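Local coordinates for receptor-like protein kinase ANXUR1 (PDB 6FIG) that probably acts as a receptor kinase in plant reproduction, with an ectodomain of malectin-like domains that is presumed to sense signals outside the cell, at residues 89-95 / 146-152; 51-57 / 79-85; 42-46 / 119-123. All coordinates share one frame; numbering follows the deposited sequence.

Contact 1: residues 89-95 / 146-152; sequences NISNSYF and YRDAFAF. With NAG (2-acetamido-2-deoxy-beta-D-glucopyranose), chain C.
S93 and F150 meet at the buried centre of this contact between the loop preceding strand 95-99 and the turn and loop leading into strand 151-161 in the malectin-like fold. The S93 hydroxyl donates a hydrogen bond to F150 O (S93 OG to F150 O 2.8 Å), reaching it tilted 29° from the carbonyl plane, while S93 CB sits over one face of the F150 ring. The same OG lies at the edge of the F152 ring, and I90 CD1 rides over an F152 face in a CH-pi contact. Packing is tightest at F95: A151 CB presses on its face, 3.4 Å from F95 CG. With F95 CG wedged between the backbone N and the carbonyl carbon (chi1 61°), the ring spans A151 and reaches F152, whose buried O has no hydrogen-bond partner but lies 3.3 Å from F95 CZ. Toward solvent the fit loosens. Beyond a CA-H...O contact from A149 to N92 O, N92 and D148 run side by side without bonding, N92 ND2 to D148 CB 3.7 Å. On the glycan side, Y94 and Y146 pair obliquely, planes 37° apart, and Y146 OH accepts a hydrogen bond from NAG N2 at 3.1 Å. Apart from the S93-F150 bond, then, the inner contact is held largely by apolar and CH-pi packing, whereas the Y146 hydroxyl gives the glycan a polar hold, with the Y94 ring beside the sugar's O5.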
loop_
_atom_site.group_PDB
_atom_site.type_symbol
_atom_site.label_atom_id
_atom_site.label_comp_id
_atom_site.label_asym_id
_atom_site.label_seq_id
_atom_site.Cartn_x
_atom_site.Cartn_y
_atom_site.Cartn_z
ATOM N N ASN A 89 20.231 2.739 -32.380
ATOM C CA ASN A 89 21.503 2.573 -31.673
ATOM C C ASN A 89 21.360 3.322 -30.350
ATOM O O ASN A 89 21.324 4.547 -30.346
ATOM C CB ASN A 89 22.662 3.140 -32.530
ATOM C CG ASN A 89 24.046 2.940 -31.904
ATOM O OD1 ASN A 89 24.184 2.719 -30.710
ATOM N ND2 ASN A 89 25.086 3.024 -32.738
ATOM N N ILE A 90 21.306 2.589 -29.238
ATOM C CA ILE A 90 21.159 3.192 -27.899
ATOM C C ILE A 90 22.266 4.201 -27.548
ATOM O O ILE A 90 22.038 5.106 -26.759
ATOM C CB ILE A 90 21.036 2.098 -26.800
ATOM C CG1 ILE A 90 20.359 2.636 -25.529
ATOM C CG2 ILE A 90 22.387 1.457 -26.494
ATOM C CD1 ILE A 90 18.921 3.060 -25.718
ATOM N N SER A 91 23.454 4.062 -28.139
ATOM C CA SER A 91 24.525 5.058 -27.967
ATOM C C SER A 91 24.194 6.453 -28.515
ATOM O O SER A 91 24.868 7.417 -28.161
ATOM C CB SER A 91 25.836 4.571 -28.594
ATOM O OG SER A 91 26.296 3.408 -27.934
ATOM N N ASN A 92 23.167 6.560 -29.358
ATOM C CA ASN A 92 22.700 7.851 -29.873
ATOM C C ASN A 92 21.711 8.526 -28.947
ATOM O O ASN A 92 21.383 9.685 -29.178
ATOM C CB ASN A 92 22.032 7.704 -31.257
ATOM C CG ASN A 92 22.995 7.286 -32.342
ATOM O OD1 ASN A 92 24.207 7.460 -32.230
ATOM N ND2 ASN A 92 22.454 6.720 -33.407
ATOM N N SER A 93 21.241 7.823 -27.914
ATOM C CA SER A 93 20.257 8.391 -27.003
ATOM C C SER A 93 20.894 9.376 -26.025
ATOM O O SER A 93 21.709 9.009 -25.185
ATOM C CB SER A 93 19.480 7.313 -26.250
ATOM O OG SER A 93 18.586 7.915 -25.310
ATOM N N TYR A 94 20.504 10.635 -26.158
ATOM C CA TYR A 94 20.861 11.707 -25.253
ATOM C C TYR A 94 19.586 12.523 -25.114
ATOM O O TYR A 94 18.997 12.898 -26.127
ATOM C CB TYR A 94 21.968 12.581 -25.825
ATOM C CG TYR A 94 23.328 11.927 -25.859
ATOM C CD1 TYR A 94 24.205 12.046 -24.780
ATOM C CD2 TYR A 94 23.736 11.184 -26.971
ATOM C CE1 TYR A 94 25.455 11.448 -24.807
ATOM C CE2 TYR A 94 24.989 10.580 -27.005
ATOM C CZ TYR A 94 25.832 10.707 -25.910
ATOM O OH TYR A 94 27.070 10.116 -25.952
ATOM N N PHE A 95 19.154 12.788 -23.891
ATOM C CA PHE A 95 17.932 13.577 -23.700
ATOM C C PHE A 95 17.822 14.281 -22.362
ATOM O O PHE A 95 18.618 14.056 -21.429
ATOM C CB PHE A 95 16.702 12.717 -23.981
ATOM C CG PHE A 95 16.558 11.531 -23.084
ATOM C CD1 PHE A 95 17.189 10.336 -23.389
ATOM C CD2 PHE A 95 15.714 11.583 -21.984
ATOM C CE1 PHE A 95 17.012 9.218 -22.580
ATOM C CE2 PHE A 95 15.529 10.475 -21.165
ATOM C CZ PHE A 95 16.181 9.288 -21.478
ATOM N N TYR A 146 22.752 16.253 -31.160
ATOM C CA TYR A 146 23.055 15.062 -31.963
ATOM C C TYR A 146 21.843 14.740 -32.819
ATOM O O TYR A 146 20.707 14.852 -32.357
ATOM C CB TYR A 146 23.417 13.897 -31.049
ATOM C CG TYR A 146 24.455 14.291 -30.032
ATOM C CD1 TYR A 146 25.784 14.495 -30.408
ATOM C CD2 TYR A 146 24.109 14.499 -28.703
ATOM C CE1 TYR A 146 26.742 14.878 -29.479
ATOM C CE2 TYR A 146 25.057 14.880 -27.766
ATOM C CZ TYR A 146 26.368 15.069 -28.153
ATOM O OH TYR A 146 27.301 15.447 -27.219
ATOM N N ARG A 147 22.082 14.326 -34.061
ATOM C CA ARG A 147 21.035 14.348 -35.092
ATOM C C ARG A 147 20.089 13.141 -35.034
ATOM O O ARG A 147 18.895 13.264 -35.368
ATOM C CB ARG A 147 21.662 14.480 -36.493
ATOM C CG ARG A 147 22.770 15.535 -36.622
ATOM C CD ARG A 147 22.466 16.867 -35.923
ATOM N NE ARG A 147 23.571 17.829 -36.046
ATOM C CZ ARG A 147 23.721 18.942 -35.320
ATOM N NH1 ARG A 147 22.837 19.282 -34.376
ATOM N NH2 ARG A 147 24.779 19.727 -35.535
ATOM N N ASP A 148 20.630 11.988 -34.640
ATOM C CA ASP A 148 19.847 10.783 -34.386
ATOM C C ASP A 148 19.576 10.626 -32.860
ATOM O O ASP A 148 19.358 9.511 -32.389
ATOM C CB ASP A 148 20.584 9.535 -34.926
ATOM C CG ASP A 148 20.590 9.452 -36.450
ATOM O OD1 ASP A 148 21.681 9.495 -37.043
ATOM O OD2 ASP A 148 19.507 9.322 -37.064
ATOM N N ALA A 149 19.583 11.722 -32.097
ATOM C CA ALA A 149 19.245 11.659 -30.658
ATOM C C ALA A 149 17.782 11.311 -30.488
ATOM O O ALA A 149 16.922 11.873 -31.171
ATOM C CB ALA A 149 19.531 12.977 -29.949
ATOM N N PHE A 150 17.514 10.377 -29.581
ATOM C CA PHE A 150 16.156 10.037 -29.184
ATOM C C PHE A 150 16.104 9.833 -27.665
ATOM O O PHE A 150 17.131 9.656 -26.999
ATOM C CB PHE A 150 15.665 8.792 -29.931
ATOM C CG PHE A 150 16.405 7.531 -29.577
ATOM C CD1 PHE A 150 15.892 6.653 -28.631
ATOM C CD2 PHE A 150 17.615 7.223 -30.188
ATOM C CE1 PHE A 150 16.574 5.492 -28.294
ATOM C CE2 PHE A 150 18.292 6.057 -29.876
ATOM C CZ PHE A 150 17.774 5.190 -28.924
ATOM N N ALA A 151 14.899 9.875 -27.134
ATOM C CA ALA A 151 14.669 9.637 -25.706
ATOM C C ALA A 151 13.919 8.334 -25.552
ATOM O O ALA A 151 13.250 7.862 -26.471
ATOM C CB ALA A 151 13.901 10.796 -25.097
ATOM N N PHE A 152 14.020 7.739 -24.377
ATOM C CA PHE A 152 13.256 6.538 -24.074
ATOM C C PHE A 152 12.993 6.487 -22.597
ATOM O O PHE A 152 13.656 7.174 -21.801
ATOM C CB PHE A 152 13.970 5.256 -24.562
ATOM C CG PHE A 152 15.153 4.856 -23.739
ATOM C CD1 PHE A 152 16.362 5.538 -23.848
ATOM C CD2 PHE A 152 15.066 3.806 -22.833
ATOM C CE1 PHE A 152 17.455 5.181 -23.072
ATOM C CE2 PHE A 152 16.153 3.443 -22.057
ATOM C CZ PHE A 152 17.347 4.130 -22.169
HETATM C C1 NAG C . 26.821 14.887 -23.518
HETATM C C2 NAG C . 27.870 15.971 -23.717
HETATM C C3 NAG C . 29.112 15.414 -24.410
HETATM C C4 NAG C . 29.602 14.141 -23.727
HETATM C C5 NAG C . 28.466 13.131 -23.630
HETATM C C6 NAG C . 28.859 11.842 -22.911
HETATM C C7 NAG C . 26.839 18.184 -24.022
HETATM C C8 NAG C . 26.247 19.122 -25.031
HETATM N N2 NAG C . 27.281 17.029 -24.520
HETATM O O3 NAG C . 30.148 16.399 -24.424
HETATM O O4 NAG C . 30.673 13.605 -24.527
HETATM O O5 NAG C . 27.384 13.724 -22.912
HETATM O O6 NAG C . 29.199 12.120 -21.551
HETATM O O7 NAG C . 26.914 18.486 -22.851
#

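Contact 2: residues 51-57 / 79-85. With CA (calcium ion), chain I.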
loop_
_atom_site.group_PDB
_atom_site.type_symbol
_atom_site.label_atom_id
_atom_site.label_comp_id
_atom_site.label_asym_id
_atom_site.label_seq_id
_atom_site.Cartn_x
_atom_site.Cartn_y
_atom_site.Cartn_z
ATOM N N PRO A 51 9.537 -3.165 -15.079
ATOM C CA PRO A 51 9.052 -2.570 -16.323
ATOM C C PRO A 51 10.087 -2.598 -17.458
ATOM O O PRO A 51 9.811 -2.081 -18.546
ATOM C CB PRO A 51 8.827 -1.113 -15.902
ATOM C CG PRO A 51 9.945 -0.855 -14.963
ATOM C CD PRO A 51 10.108 -2.138 -14.182
ATOM N N TYR A 52 11.242 -3.207 -17.213
ATOM C CA TYR A 52 12.451 -2.968 -18.007
ATOM C C TYR A 52 12.439 -3.424 -19.474
ATOM O O TYR A 52 13.097 -2.788 -20.286
ATOM C CB TYR A 52 13.671 -3.571 -17.305
ATOM C CG TYR A 52 13.911 -3.002 -15.928
ATOM C CD1 TYR A 52 14.408 -1.710 -15.766
ATOM C CD2 TYR A 52 13.630 -3.752 -14.783
ATOM C CE1 TYR A 52 14.626 -1.184 -14.504
ATOM C CE2 TYR A 52 13.849 -3.232 -13.515
ATOM C CZ TYR A 52 14.350 -1.957 -13.385
ATOM O OH TYR A 52 14.548 -1.419 -12.138
ATOM N N MET A 53 11.720 -4.497 -19.819
ATOM C CA MET A 53 11.792 -5.042 -21.177
ATOM C C MET A 53 10.925 -4.307 -22.189
ATOM O O MET A 53 10.985 -4.614 -23.372
ATOM C CB MET A 53 11.465 -6.543 -21.191
ATOM C CG MET A 53 12.561 -7.378 -20.550
ATOM S SD MET A 53 14.130 -7.318 -21.449
ATOM C CE MET A 53 13.776 -8.350 -22.864
ATOM N N THR A 54 10.133 -3.341 -21.740
ATOM C CA THR A 54 9.278 -2.574 -22.623
ATOM C C THR A 54 9.594 -1.110 -22.440
ATOM O O THR A 54 9.846 -0.672 -21.327
ATOM C CB THR A 54 7.809 -2.824 -22.283
ATOM O OG1 THR A 54 7.637 -2.737 -20.851
ATOM C CG2 THR A 54 7.399 -4.190 -22.776
ATOM N N ALA A 55 9.559 -0.351 -23.528
ATOM C CA ALA A 55 9.850 1.068 -23.476
ATOM C C ALA A 55 8.912 1.823 -24.371
ATOM O O ALA A 55 8.267 1.251 -25.244
ATOM C CB ALA A 55 11.296 1.329 -23.880
ATOM N N ARG A 56 8.827 3.119 -24.119
ATOM C CA ARG A 56 8.283 4.047 -25.079
ATOM C C ARG A 56 9.477 4.828 -25.629
ATOM O O ARG A 56 10.351 5.229 -24.867
ATOM C CB ARG A 56 7.288 4.979 -24.400
ATOM C CG ARG A 56 6.560 5.866 -25.385
ATOM C CD ARG A 56 5.377 6.571 -24.771
ATOM N NE ARG A 56 4.310 5.637 -24.418
ATOM C CZ ARG A 56 3.441 5.086 -25.259
ATOM N NH1 ARG A 56 3.474 5.327 -26.571
ATOM N NH2 ARG A 56 2.519 4.263 -24.764
ATOM N N ILE A 57 9.481 5.071 -26.934
ATOM C CA ILE A 57 10.585 5.734 -27.622
ATOM C C ILE A 57 10.064 7.065 -28.187
ATOM O O ILE A 57 9.025 7.084 -28.848
ATOM C CB ILE A 57 11.113 4.880 -28.793
ATOM C CG1 ILE A 57 11.377 3.419 -28.367
ATOM C CG2 ILE A 57 12.390 5.491 -29.370
ATOM C CD1 ILE A 57 12.417 3.239 -27.291
ATOM N N TYR A 79 12.679 4.764 -14.687
ATOM C CA TYR A 79 13.345 3.473 -14.904
ATOM C C TYR A 79 13.865 3.411 -16.332
ATOM O O TYR A 79 13.098 3.646 -17.278
ATOM C CB TYR A 79 12.366 2.310 -14.694
ATOM C CG TYR A 79 11.878 2.117 -13.266
ATOM C CD1 TYR A 79 11.041 3.039 -12.647
ATOM C CD2 TYR A 79 12.256 0.987 -12.538
ATOM C CE1 TYR A 79 10.610 2.860 -11.336
ATOM C CE2 TYR A 79 11.818 0.783 -11.231
ATOM C CZ TYR A 79 10.991 1.715 -10.637
ATOM O OH TYR A 79 10.578 1.482 -9.338
ATOM N N PHE A 80 15.134 3.055 -16.480
ATOM C CA PHE A 80 15.773 2.954 -17.780
ATOM C C PHE A 80 16.511 1.630 -17.943
ATOM O O PHE A 80 17.241 1.202 -17.048
ATOM C CB PHE A 80 16.780 4.078 -17.937
ATOM C CG PHE A 80 16.193 5.452 -17.824
ATOM C CD1 PHE A 80 15.453 5.986 -18.856
ATOM C CD2 PHE A 80 16.386 6.220 -16.666
ATOM C CE1 PHE A 80 14.923 7.265 -18.748
ATOM C CE2 PHE A 80 15.859 7.493 -16.562
ATOM C CZ PHE A 80 15.132 8.021 -17.606
ATOM N N TYR A 81 16.319 1.003 -19.097
ATOM C CA TYR A 81 17.027 -0.222 -19.476
ATOM C C TYR A 81 17.599 -0.005 -20.888
ATOM O O TYR A 81 16.894 -0.232 -21.864
ATOM C CB TYR A 81 16.062 -1.407 -19.453
ATOM C CG TYR A 81 16.687 -2.704 -19.905
ATOM C CD1 TYR A 81 17.789 -3.224 -19.241
ATOM C CD2 TYR A 81 16.174 -3.417 -20.987
ATOM C CE1 TYR A 81 18.376 -4.417 -19.653
ATOM C CE2 TYR A 81 16.750 -4.615 -21.404
ATOM C CZ TYR A 81 17.851 -5.109 -20.729
ATOM O OH TYR A 81 18.418 -6.301 -21.163
ATOM N N PRO A 82 18.862 0.464 -20.994
ATOM C CA PRO A 82 19.414 0.674 -22.333
ATOM C C PRO A 82 19.561 -0.638 -23.089
ATOM O O PRO A 82 20.109 -1.603 -22.564
ATOM C CB PRO A 82 20.773 1.340 -22.078
ATOM C CG PRO A 82 21.088 1.107 -20.650
ATOM C CD PRO A 82 19.792 0.896 -19.934
ATOM N N SER A 83 19.043 -0.656 -24.314
ATOM C CA SER A 83 19.087 -1.827 -25.200
ATOM C C SER A 83 18.739 -1.354 -26.606
ATOM O O SER A 83 18.516 -0.162 -26.825
ATOM C CB SER A 83 18.077 -2.888 -24.748
ATOM O OG SER A 83 18.196 -4.082 -25.505
ATOM N N THR A 84 18.690 -2.277 -27.554
ATOM C CA THR A 84 18.283 -1.925 -28.910
ATOM C C THR A 84 16.760 -1.955 -28.968
ATOM O O THR A 84 16.139 -2.984 -28.706
ATOM C CB THR A 84 18.915 -2.852 -29.958
ATOM O OG1 THR A 84 20.339 -2.775 -29.835
ATOM C CG2 THR A 84 18.522 -2.436 -31.382
ATOM N N TYR A 85 16.173 -0.800 -29.273
ATOM C CA TYR A 85 14.735 -0.651 -29.445
ATOM C C TYR A 85 14.487 -0.207 -30.880
ATOM O O TYR A 85 15.108 0.763 -31.330
ATOM C CB TYR A 85 14.221 0.411 -28.505
ATOM C CG TYR A 85 14.365 0.049 -27.044
ATOM C CD1 TYR A 85 13.538 -0.915 -26.464
ATOM C CD2 TYR A 85 15.292 0.689 -26.243
ATOM C CE1 TYR A 85 13.648 -1.246 -25.131
ATOM C CE2 TYR A 85 15.413 0.373 -24.892
ATOM C CZ TYR A 85 14.586 -0.594 -24.344
ATOM O OH TYR A 85 14.697 -0.890 -22.994
HETATM CA CA CA I . 8.108 -0.708 -19.656
#
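Four tyrosine rings carry this contact, in which a calcium-binding turn and the start of strand 54-58 of the malectin-like domain pack on the end of strand 73-80 and the loop that follows. A55 CB covers one face of the Y85 ring in a CH-pi contact, 23° off the normal, and I57 CD1 comes in obliquely, 3.6 Å from Y85 CB. The Y79 ring receives Y52 OH at its edge, 3.3 Å from Y79 CD2, with P51 CG oblique, 3.8 Å from Y79 CD2; the Y52 and Y79 planes stand 55° apart, and P51 CD lies over a face of Y52. Y81 is approached obliquely: Y52 O lies 3.2 Å from Y81 CD2, and M53 SD makes an oblique Met-aromatic contact. Bends at chi2 and chi3 fold the methionine back alongside the tyrosine, both side chains pointing the same way. The outer ends of two rings have partners beyond the segments, Y79 OH at E157 and Y81 OH at Y41 O.

P51 to T54 form a type I turn whose 51-54 backbone bond is weak, and calcium ties the turn's two ends together. P51 O and both oxygens of T54 bind the ion, with S7, C8 and N154 completing the site. T54 OG1 can join T54 O there because it stands between the backbone N and the carbonyl carbon, chi1 46°. No hydrogen bond crosses between the segments; within 79-85, Y85 OH donates to Y81 O at 2.6 Å, in the carbonyl plane.

Contact 3: residues 42-46 / 119-123; sequences QDPSL and QAYLV
A methyl group set against a carboxylate is the odd feature here: A120 CB lies 3.4 Å from D43 CG and touches both carboxylate oxygens, with no direct hydrogen bond between the segments. The acid belongs to an Asx turn inside a type I turn, D43 to L46, in the loop between strands 35-38 and 54-58 of the malectin-like fold. D43 OD1 takes two donors from S45. S45 N meets the anti lone pair of D43 OD1 at 3.1 Å, whereas the hydroxyl arrives from above the carboxylate plane, S45 OG to D43 OD1 2.8 Å. This double grip restricts the rotation of the carboxylate, which lies against the alanine. The backbone N of D43 itself is hydrogen-bonded to Y81 OH.

S45 OG is placed for a second task by its first torsion, which holds it between the backbone N and the carbonyl carbon (chi1 73°). Besides touching A120 CB, it accepts a hydrogen bond from a water that in turn accepts from A120 N. The water thus supplies the polar bridge that the two segments lack directly. Deeper in, L46 and Y121 run antiparallel past one another, L46 CD2 lying 3.7 Å from Y121 CD1, oblique to the ring. The tyrosine also meets the ring of Y52, so the surface contact grades inward into the aromatic cluster around the calcium-binding turn. Just before strand 122-128, the extended side chain of Q119 sets its NE2 over one face of the Y121 ring, near the rim, and Q119 NE2 donates to Y121 O at 2.8 Å.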
loop_
_atom_site.group_PDB
_atom_site.type_symbol
_atom_site.label_atom_id
_atom_site.label_comp_id
_atom_site.label_asym_id
_atom_site.label_seq_id
_atom_site.Cartn_x
_atom_site.Cartn_y
_atom_site.Cartn_z
ATOM N N GLN A 42 17.319 -9.760 -22.845
ATOM C CA GLN A 42 17.052 -9.773 -21.415
ATOM C C GLN A 42 18.362 -10.040 -20.682
ATOM O O GLN A 42 18.835 -11.173 -20.639
ATOM C CB GLN A 42 15.996 -10.831 -21.049
ATOM C CG GLN A 42 15.779 -10.950 -19.542
ATOM C CD GLN A 42 14.566 -11.762 -19.111
ATOM O OE1 GLN A 42 13.757 -12.202 -19.925
ATOM N NE2 GLN A 42 14.436 -11.953 -17.794
ATOM N N ASP A 43 18.947 -8.991 -20.118
ATOM C CA ASP A 43 20.171 -9.112 -19.326
ATOM C C ASP A 43 19.933 -10.035 -18.111
ATOM O O ASP A 43 18.934 -9.875 -17.415
ATOM C CB ASP A 43 20.636 -7.729 -18.863
ATOM C CG ASP A 43 22.085 -7.712 -18.441
ATOM O OD1 ASP A 43 22.397 -8.199 -17.337
ATOM O OD2 ASP A 43 22.907 -7.185 -19.212
ATOM N N PRO A 44 20.831 -11.015 -17.869
ATOM C CA PRO A 44 20.627 -11.917 -16.708
ATOM C C PRO A 44 20.621 -11.269 -15.323
ATOM O O PRO A 44 20.149 -11.893 -14.376
ATOM C CB PRO A 44 21.781 -12.934 -16.815
ATOM C CG PRO A 44 22.657 -12.474 -17.923
ATOM C CD PRO A 44 21.891 -11.511 -18.770
ATOM N N SER A 45 21.146 -10.051 -15.197
ATOM C CA SER A 45 21.052 -9.292 -13.956
ATOM C C SER A 45 19.656 -8.702 -13.654
ATOM O O SER A 45 19.427 -8.252 -12.532
ATOM C CB SER A 45 22.081 -8.159 -13.962
ATOM O OG SER A 45 21.695 -7.129 -14.854
ATOM N N LEU A 46 18.745 -8.667 -14.636
ATOM C CA LEU A 46 17.382 -8.160 -14.396
ATOM C C LEU A 46 16.594 -9.098 -13.472
ATOM O O LEU A 46 16.493 -10.296 -13.728
ATOM C CB LEU A 46 16.607 -7.965 -15.708
ATOM C CG LEU A 46 17.046 -6.860 -16.671
ATOM C CD1 LEU A 46 16.212 -6.951 -17.943
ATOM C CD2 LEU A 46 16.916 -5.481 -16.055
ATOM N N GLN A 119 26.086 -1.857 -14.331
ATOM C CA GLN A 119 24.706 -2.189 -14.020
ATOM C C GLN A 119 23.944 -2.103 -15.330
ATOM O O GLN A 119 24.184 -1.183 -16.091
ATOM C CB GLN A 119 24.169 -1.185 -13.012
ATOM C CG GLN A 119 22.892 -1.608 -12.314
ATOM C CD GLN A 119 22.613 -0.756 -11.092
ATOM O OE1 GLN A 119 23.318 -0.874 -10.087
ATOM N NE2 GLN A 119 21.605 0.112 -11.168
ATOM N N ALA A 120 23.052 -3.053 -15.596
ATOM C CA ALA A 120 22.317 -3.092 -16.870
ATOM C C ALA A 120 21.059 -2.213 -16.896
ATOM O O ALA A 120 20.471 -2.023 -17.966
ATOM C CB ALA A 120 21.952 -4.524 -17.227
ATOM N N TYR A 121 20.655 -1.686 -15.748
ATOM C CA TYR A 121 19.456 -0.843 -15.620
ATOM C C TYR A 121 19.698 0.269 -14.594
ATOM O O TYR A 121 20.616 0.173 -13.780
ATOM C CB TYR A 121 18.254 -1.706 -15.209
ATOM C CG TYR A 121 18.446 -2.398 -13.885
ATOM C CD1 TYR A 121 19.136 -3.603 -13.803
ATOM C CD2 TYR A 121 17.982 -1.824 -12.707
ATOM C CE1 TYR A 121 19.340 -4.231 -12.585
ATOM C CE2 TYR A 121 18.185 -2.443 -11.480
ATOM C CZ TYR A 121 18.861 -3.644 -11.431
ATOM O OH TYR A 121 19.067 -4.270 -10.223
ATOM N N LEU A 122 18.876 1.314 -14.645
ATOM C CA LEU A 122 18.975 2.468 -13.734
ATOM C C LEU A 122 17.599 2.823 -13.219
ATOM O O LEU A 122 16.617 2.742 -13.961
ATOM C CB LEU A 122 19.498 3.719 -14.460
ATOM C CG LEU A 122 20.806 3.620 -15.225
ATOM C CD1 LEU A 122 21.022 4.862 -16.074
ATOM C CD2 LEU A 122 21.986 3.403 -14.295
ATOM N N VAL A 123 17.531 3.249 -11.956
ATOM C CA VAL A 123 16.344 3.872 -11.412
ATOM C C VAL A 123 16.786 5.225 -10.844
ATOM O O VAL A 123 17.583 5.286 -9.891
ATOM C CB VAL A 123 15.661 3.045 -10.310
ATOM C CG1 VAL A 123 14.348 3.699 -9.899
ATOM C CG2 VAL A 123 15.457 1.598 -10.750
HETATM O O HOH W 1 22.911 -5.126 -13.810
#

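From the N terminus the chain first lays down 42-46, which 119-123 later meets, closing contact 3. Inside that loop, contact 2 opens at 51-57 and closes at 79-85, so it is nested. Contact 1 opens next at 89-95 but closes at 146-152, beyond 119-123, and therefore crosses contact 3; contacts 2 and 1 follow in series. Strand 73-80 lies between strands 122-128 and 151-161, which brings the three together: F80 O is bonded to L122 N, and the F80 ring packs on F95 and F152. Contacts 1 and 3 do not touch, and contact 2 joins the glycan-facing loops to the surface turn.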